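Long-range contact in D-psicose 3-epimerase (Agrobacterium tumefaciens, PDB 2HK0), which interconverts D-fructose and D-psicose by epimerisation at C3, probably with the help of a bound metal ion: residues Val237-Gly249 with Asp295-Leu307. Sequence-based numbering, arbitrary orientation.
Sequences VPGKGRMPWHEIG and DARNALAFSRFVL
Lys-240 and Asp-295 supply the one direct hydrogen bond between the two segments, a salt bridge with NZ 2.9 Å from OD1. The ammonium meets OD1 from above the carboxylate plane, 56° out of it, and Lys-291 pairs with the same oxygen, so two cations probably share its charge. Pro-238 O fares differently: buried against Ala-299, it has no hydrogen-bond partner in the model; Ala-299 CA makes a CA-H···O contact with it at 3.5 Å, and Ala-299 CB packs against it. Beyond it the type II turn 237-240 sets Gly-239 CA over the centre of the Phe-302 ring, a CH-pi contact 3.5 Å from the centroid. Phe-302 presents its edge to one face of Trp-245, a T-shaped pair whose planes stand at 84°. Trp-245 NE1 is satisfied by Glu-232 OE2, which also accepts from Gly-239 N, thereby tying turn and indole together. Ser-303 OG donates to Ala-299 O (2.8 Å) within its own helix; Ser-303 OG and Ser-303 N reach that oxygen from opposite faces of the carbonyl plane. Farther along, a water donates to His-246 O and, weakly, to Val-306 O. Helix segments 245-249 and 295-307, whose N-to-C directions differ by 56°, thus pack in the helical layer outside the eight-stranded beta-barrel: Trp-245 and Ile-248 touch strand 225-230, Ala-299 and Leu-307 strand 260-263, and Pro-238 both.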
loop_
_atom_site.group_PDB
_atom_site.type_symbol
_atom_site.label_atom_id
_atom_site.label_comp_id
_atom_site.label_asym_id
_atom_site.label_seq_id
_atom_site.Cartn_x
_atom_site.Cartn_y
_atom_site.Cartn_z
ATOM N N VAL A 237 -12.287 -6.824 -12.420
ATOM C CA VAL A 237 -12.620 -5.441 -12.690
ATOM C C VAL A 237 -12.007 -4.540 -11.629
ATOM O O VAL A 237 -11.824 -4.936 -10.478
ATOM C CB VAL A 237 -14.146 -5.218 -12.715
ATOM C CG1 VAL A 237 -14.801 -6.170 -13.716
ATOM C CG2 VAL A 237 -14.717 -5.421 -11.334
ATOM N N PRO A 238 -11.657 -3.311 -12.018
ATOM C CA PRO A 238 -11.059 -2.346 -11.097
ATOM C C PRO A 238 -11.907 -2.139 -9.841
ATOM O O PRO A 238 -13.127 -1.981 -9.915
ATOM C CB PRO A 238 -10.966 -1.088 -11.942
ATOM C CG PRO A 238 -10.709 -1.650 -13.338
ATOM C CD PRO A 238 -11.727 -2.773 -13.388
ATOM N N GLY A 239 -11.250 -2.147 -8.688
ATOM C CA GLY A 239 -11.955 -1.958 -7.435
ATOM C C GLY A 239 -12.127 -3.244 -6.638
ATOM O O GLY A 239 -12.421 -3.193 -5.433
ATOM N N LYS A 240 -11.959 -4.394 -7.291
ATOM C CA LYS A 240 -12.102 -5.683 -6.607
ATOM C C LYS A 240 -10.808 -6.060 -5.873
ATOM O O LYS A 240 -10.809 -6.943 -5.001
ATOM C CB LYS A 240 -12.395 -6.796 -7.622
ATOM C CG LYS A 240 -13.727 -6.695 -8.369
ATOM C CD LYS A 240 -14.872 -7.203 -7.501
ATOM C CE LYS A 240 -16.130 -7.480 -8.332
ATOM N NZ LYS A 240 -17.215 -7.973 -7.436
ATOM N N GLY A 241 -9.708 -5.388 -6.219
ATOM C CA GLY A 241 -8.437 -5.761 -5.632
ATOM C C GLY A 241 -7.534 -4.739 -4.986
ATOM O O GLY A 241 -7.955 -3.649 -4.620
ATOM N N ARG A 242 -6.262 -5.106 -4.888
ATOM C CA ARG A 242 -5.237 -4.301 -4.234
ATOM C C ARG A 242 -4.413 -3.323 -5.075
ATOM O O ARG A 242 -3.446 -2.755 -4.583
ATOM C CB ARG A 242 -4.281 -5.238 -3.491
ATOM C CG ARG A 242 -3.542 -6.193 -4.419
ATOM C CD ARG A 242 -2.627 -7.117 -3.648
ATOM N NE ARG A 242 -2.351 -8.296 -4.452
ATOM C CZ ARG A 242 -1.434 -8.362 -5.411
ATOM N NH1 ARG A 242 -0.668 -7.312 -5.685
ATOM N NH2 ARG A 242 -1.324 -9.478 -6.126
HETATM N N MSE A 243 -4.777 -3.130 -6.334
HETATM C CA MSE A 243 -4.063 -2.183 -7.193
HETATM C C MSE A 243 -4.041 -0.816 -6.449
HETATM O O MSE A 243 -5.012 -0.442 -5.785
HETATM C CB MSE A 243 -4.829 -2.080 -8.512
HETATM C CG MSE A 243 -4.061 -1.580 -9.716
HETATM SE SE MSE A 243 -2.538 -2.694 -10.194
HETATM C CE MSE A 243 -3.356 -4.200 -11.086
ATOM N N PRO A 244 -2.932 -0.062 -6.529
ATOM C CA PRO A 244 -2.902 1.235 -5.827
ATOM C C PRO A 244 -3.669 2.312 -6.621
ATOM O O PRO A 244 -3.089 3.271 -7.130
ATOM C CB PRO A 244 -1.413 1.558 -5.726
ATOM C CG PRO A 244 -0.695 0.332 -6.270
ATOM C CD PRO A 244 -1.650 -0.333 -7.192
ATOM N N TRP A 245 -4.980 2.148 -6.698
ATOM C CA TRP A 245 -5.821 3.058 -7.453
ATOM C C TRP A 245 -5.646 4.538 -7.132
ATOM O O TRP A 245 -5.617 5.364 -8.038
ATOM C CB TRP A 245 -7.282 2.624 -7.309
ATOM C CG TRP A 245 -7.512 1.245 -7.887
ATOM C CD1 TRP A 245 -7.890 0.118 -7.207
ATOM C CD2 TRP A 245 -7.317 0.848 -9.246
ATOM N NE1 TRP A 245 -7.939 -0.965 -8.068
ATOM C CE2 TRP A 245 -7.588 -0.545 -9.323
ATOM C CE3 TRP A 245 -6.934 1.532 -10.417
ATOM C CZ2 TRP A 245 -7.482 -1.268 -10.526
ATOM C CZ3 TRP A 245 -6.833 0.822 -11.600
ATOM C CH2 TRP A 245 -7.105 -0.571 -11.646
ATOM N N HIS A 246 -5.510 4.872 -5.855
ATOM C CA HIS A 246 -5.335 6.261 -5.469
ATOM C C HIS A 246 -4.041 6.850 -6.054
ATOM O O HIS A 246 -4.033 7.965 -6.578
ATOM C CB HIS A 246 -5.358 6.379 -3.944
ATOM C CG HIS A 246 -5.188 7.786 -3.449
ATOM N ND1 HIS A 246 -3.999 8.253 -2.937
ATOM C CD2 HIS A 246 -6.049 8.830 -3.406
ATOM C CE1 HIS A 246 -4.134 9.523 -2.598
ATOM N NE2 HIS A 246 -5.368 9.898 -2.873
ATOM N N GLU A 247 -2.951 6.099 -5.965
ATOM C CA GLU A 247 -1.661 6.531 -6.509
ATOM C C GLU A 247 -1.768 6.706 -8.039
ATOM O O GLU A 247 -1.242 7.669 -8.618
ATOM C CB GLU A 247 -0.590 5.477 -6.198
ATOM C CG GLU A 247 0.808 5.847 -6.698
ATOM C CD GLU A 247 1.807 4.710 -6.541
ATOM O OE1 GLU A 247 1.668 3.938 -5.574
ATOM O OE2 GLU A 247 2.737 4.589 -7.366
ATOM N N ILE A 248 -2.457 5.768 -8.679
ATOM C CA ILE A 248 -2.648 5.792 -10.129
ATOM C C ILE A 248 -3.433 7.058 -10.483
ATOM O O ILE A 248 -3.064 7.803 -11.383
ATOM C CB ILE A 248 -3.482 4.570 -10.612
ATOM C CG1 ILE A 248 -2.773 3.251 -10.269
ATOM C CG2 ILE A 248 -3.777 4.687 -12.113
ATOM C CD1 ILE A 248 -1.496 3.047 -10.948
ATOM N N GLY A 249 -4.533 7.276 -9.768
ATOM C CA GLY A 249 -5.364 8.444 -10.024
ATOM C C GLY A 249 -4.568 9.735 -9.935
ATOM O O GLY A 249 -4.694 10.607 -10.797
ATOM N N ASP A 295 -20.924 -5.813 -11.735
ATOM C CA ASP A 295 -19.504 -5.607 -11.433
ATOM C C ASP A 295 -18.951 -4.512 -12.364
ATOM O O ASP A 295 -18.235 -3.617 -11.925
ATOM C CB ASP A 295 -18.704 -6.896 -11.648
ATOM C CG ASP A 295 -18.869 -7.888 -10.514
ATOM O OD1 ASP A 295 -19.290 -7.487 -9.414
ATOM O OD2 ASP A 295 -18.552 -9.075 -10.714
ATOM N N ALA A 296 -19.290 -4.588 -13.649
ATOM C CA ALA A 296 -18.826 -3.591 -14.619
ATOM C C ALA A 296 -19.312 -2.200 -14.212
ATOM O O ALA A 296 -18.543 -1.238 -14.167
ATOM C CB ALA A 296 -19.333 -3.939 -16.022
ATOM N N ARG A 297 -20.599 -2.105 -13.901
ATOM C CA ARG A 297 -21.198 -0.837 -13.499
ATOM C C ARG A 297 -20.550 -0.292 -12.217
ATOM O O ARG A 297 -20.296 0.920 -12.102
ATOM C CB ARG A 297 -22.705 -1.039 -13.296
ATOM C CG ARG A 297 -23.573 0.165 -13.559
ATOM C CD ARG A 297 -24.937 -0.322 -14.076
ATOM N NE ARG A 297 -25.344 -1.529 -13.368
ATOM C CZ ARG A 297 -26.206 -2.437 -13.823
ATOM N NH1 ARG A 297 -26.790 -2.296 -15.006
ATOM N NH2 ARG A 297 -26.448 -3.521 -13.099
ATOM N N ASN A 298 -20.266 -1.173 -11.258
ATOM C CA ASN A 298 -19.659 -0.705 -10.013
ATOM C C ASN A 298 -18.195 -0.306 -10.243
ATOM O O ASN A 298 -17.715 0.668 -9.655
ATOM C CB ASN A 298 -19.768 -1.777 -8.901
ATOM C CG ASN A 298 -21.221 -2.023 -8.463
ATOM O OD1 ASN A 298 -22.057 -1.120 -8.535
ATOM N ND2 ASN A 298 -21.516 -3.239 -8.007
ATOM N N ALA A 299 -17.492 -1.050 -11.099
ATOM C CA ALA A 299 -16.094 -0.733 -11.383
ATOM C C ALA A 299 -16.012 0.619 -12.088
ATOM O O ALA A 299 -15.067 1.378 -11.862
ATOM C CB ALA A 299 -15.446 -1.820 -12.242
ATOM N N LEU A 300 -17.012 0.915 -12.919
ATOM C CA LEU A 300 -17.095 2.182 -13.655
ATOM C C LEU A 300 -17.210 3.329 -12.663
ATOM O O LEU A 300 -16.472 4.316 -12.750
ATOM C CB LEU A 300 -18.346 2.224 -14.554
ATOM C CG LEU A 300 -18.342 2.953 -15.908
ATOM C CD1 LEU A 300 -19.791 3.340 -16.289
ATOM C CD2 LEU A 300 -17.413 4.156 -15.917
ATOM N N ALA A 301 -18.169 3.213 -11.741
ATOM C CA ALA A 301 -18.382 4.243 -10.712
ATOM C C ALA A 301 -17.124 4.409 -9.854
ATOM O O ALA A 301 -16.711 5.527 -9.538
ATOM C CB ALA A 301 -19.587 3.862 -9.815
ATOM N N PHE A 302 -16.530 3.284 -9.472
ATOM C CA PHE A 302 -15.307 3.278 -8.672
ATOM C C PHE A 302 -14.225 4.033 -9.448
ATOM O O PHE A 302 -13.541 4.902 -8.910
ATOM C CB PHE A 302 -14.866 1.818 -8.436
ATOM C CG PHE A 302 -13.519 1.671 -7.774
ATOM C CD1 PHE A 302 -13.408 1.590 -6.387
ATOM C CD2 PHE A 302 -12.358 1.615 -8.540
ATOM C CE1 PHE A 302 -12.156 1.450 -5.776
ATOM C CE2 PHE A 302 -11.112 1.478 -7.948
ATOM C CZ PHE A 302 -11.007 1.394 -6.559
ATOM N N SER A 303 -14.075 3.710 -10.726
ATOM C CA SER A 303 -13.033 4.340 -11.533
ATOM C C SER A 303 -13.217 5.829 -11.714
ATOM O O SER A 303 -12.256 6.584 -11.679
ATOM C CB SER A 303 -12.926 3.654 -12.891
ATOM O OG SER A 303 -12.553 2.302 -12.715
ATOM N N ARG A 304 -14.452 6.262 -11.904
ATOM C CA ARG A 304 -14.686 7.687 -12.076
ATOM C C ARG A 304 -14.400 8.442 -10.779
ATOM O O ARG A 304 -13.843 9.544 -10.808
ATOM C CB ARG A 304 -16.129 7.931 -12.518
ATOM C CG ARG A 304 -16.354 7.590 -13.973
ATOM C CD ARG A 304 -17.816 7.714 -14.401
ATOM N NE ARG A 304 -17.921 7.705 -15.859
ATOM C CZ ARG A 304 -18.983 7.293 -16.541
ATOM N NH1 ARG A 304 -20.057 6.841 -15.902
ATOM N NH2 ARG A 304 -18.973 7.332 -17.874
ATOM N N PHE A 305 -14.758 7.829 -9.650
ATOM C CA PHE A 305 -14.588 8.453 -8.330
ATOM C C PHE A 305 -13.134 8.509 -7.848
ATOM O O PHE A 305 -12.694 9.522 -7.318
ATOM C CB PHE A 305 -15.476 7.719 -7.297
ATOM C CG PHE A 305 -15.496 8.362 -5.916
ATOM C CD1 PHE A 305 -15.752 9.724 -5.765
ATOM C CD2 PHE A 305 -15.281 7.589 -4.770
ATOM C CE1 PHE A 305 -15.796 10.310 -4.484
ATOM C CE2 PHE A 305 -15.322 8.162 -3.483
ATOM C CZ PHE A 305 -15.580 9.515 -3.338
ATOM N N VAL A 306 -12.385 7.432 -8.050
ATOM C CA VAL A 306 -10.998 7.369 -7.620
ATOM C C VAL A 306 -10.015 7.872 -8.690
ATOM O O VAL A 306 -8.984 8.455 -8.369
ATOM C CB VAL A 306 -10.634 5.905 -7.234
ATOM C CG1 VAL A 306 -9.146 5.765 -6.902
ATOM C CG2 VAL A 306 -11.478 5.478 -6.062
ATOM N N LEU A 307 -10.334 7.666 -9.961
ATOM C CA LEU A 307 -9.413 8.086 -11.012
ATOM C C LEU A 307 -9.689 9.449 -11.613
ATOM O O LEU A 307 -8.762 10.180 -11.940
ATOM C CB LEU A 307 -9.371 7.042 -12.127
ATOM C CG LEU A 307 -8.840 5.667 -11.716
ATOM C CD1 LEU A 307 -8.635 4.805 -12.964
ATOM C CD2 LEU A 307 -7.519 5.827 -10.966
HETATM O O HOH W 1 -6.408 9.563 -6.565
#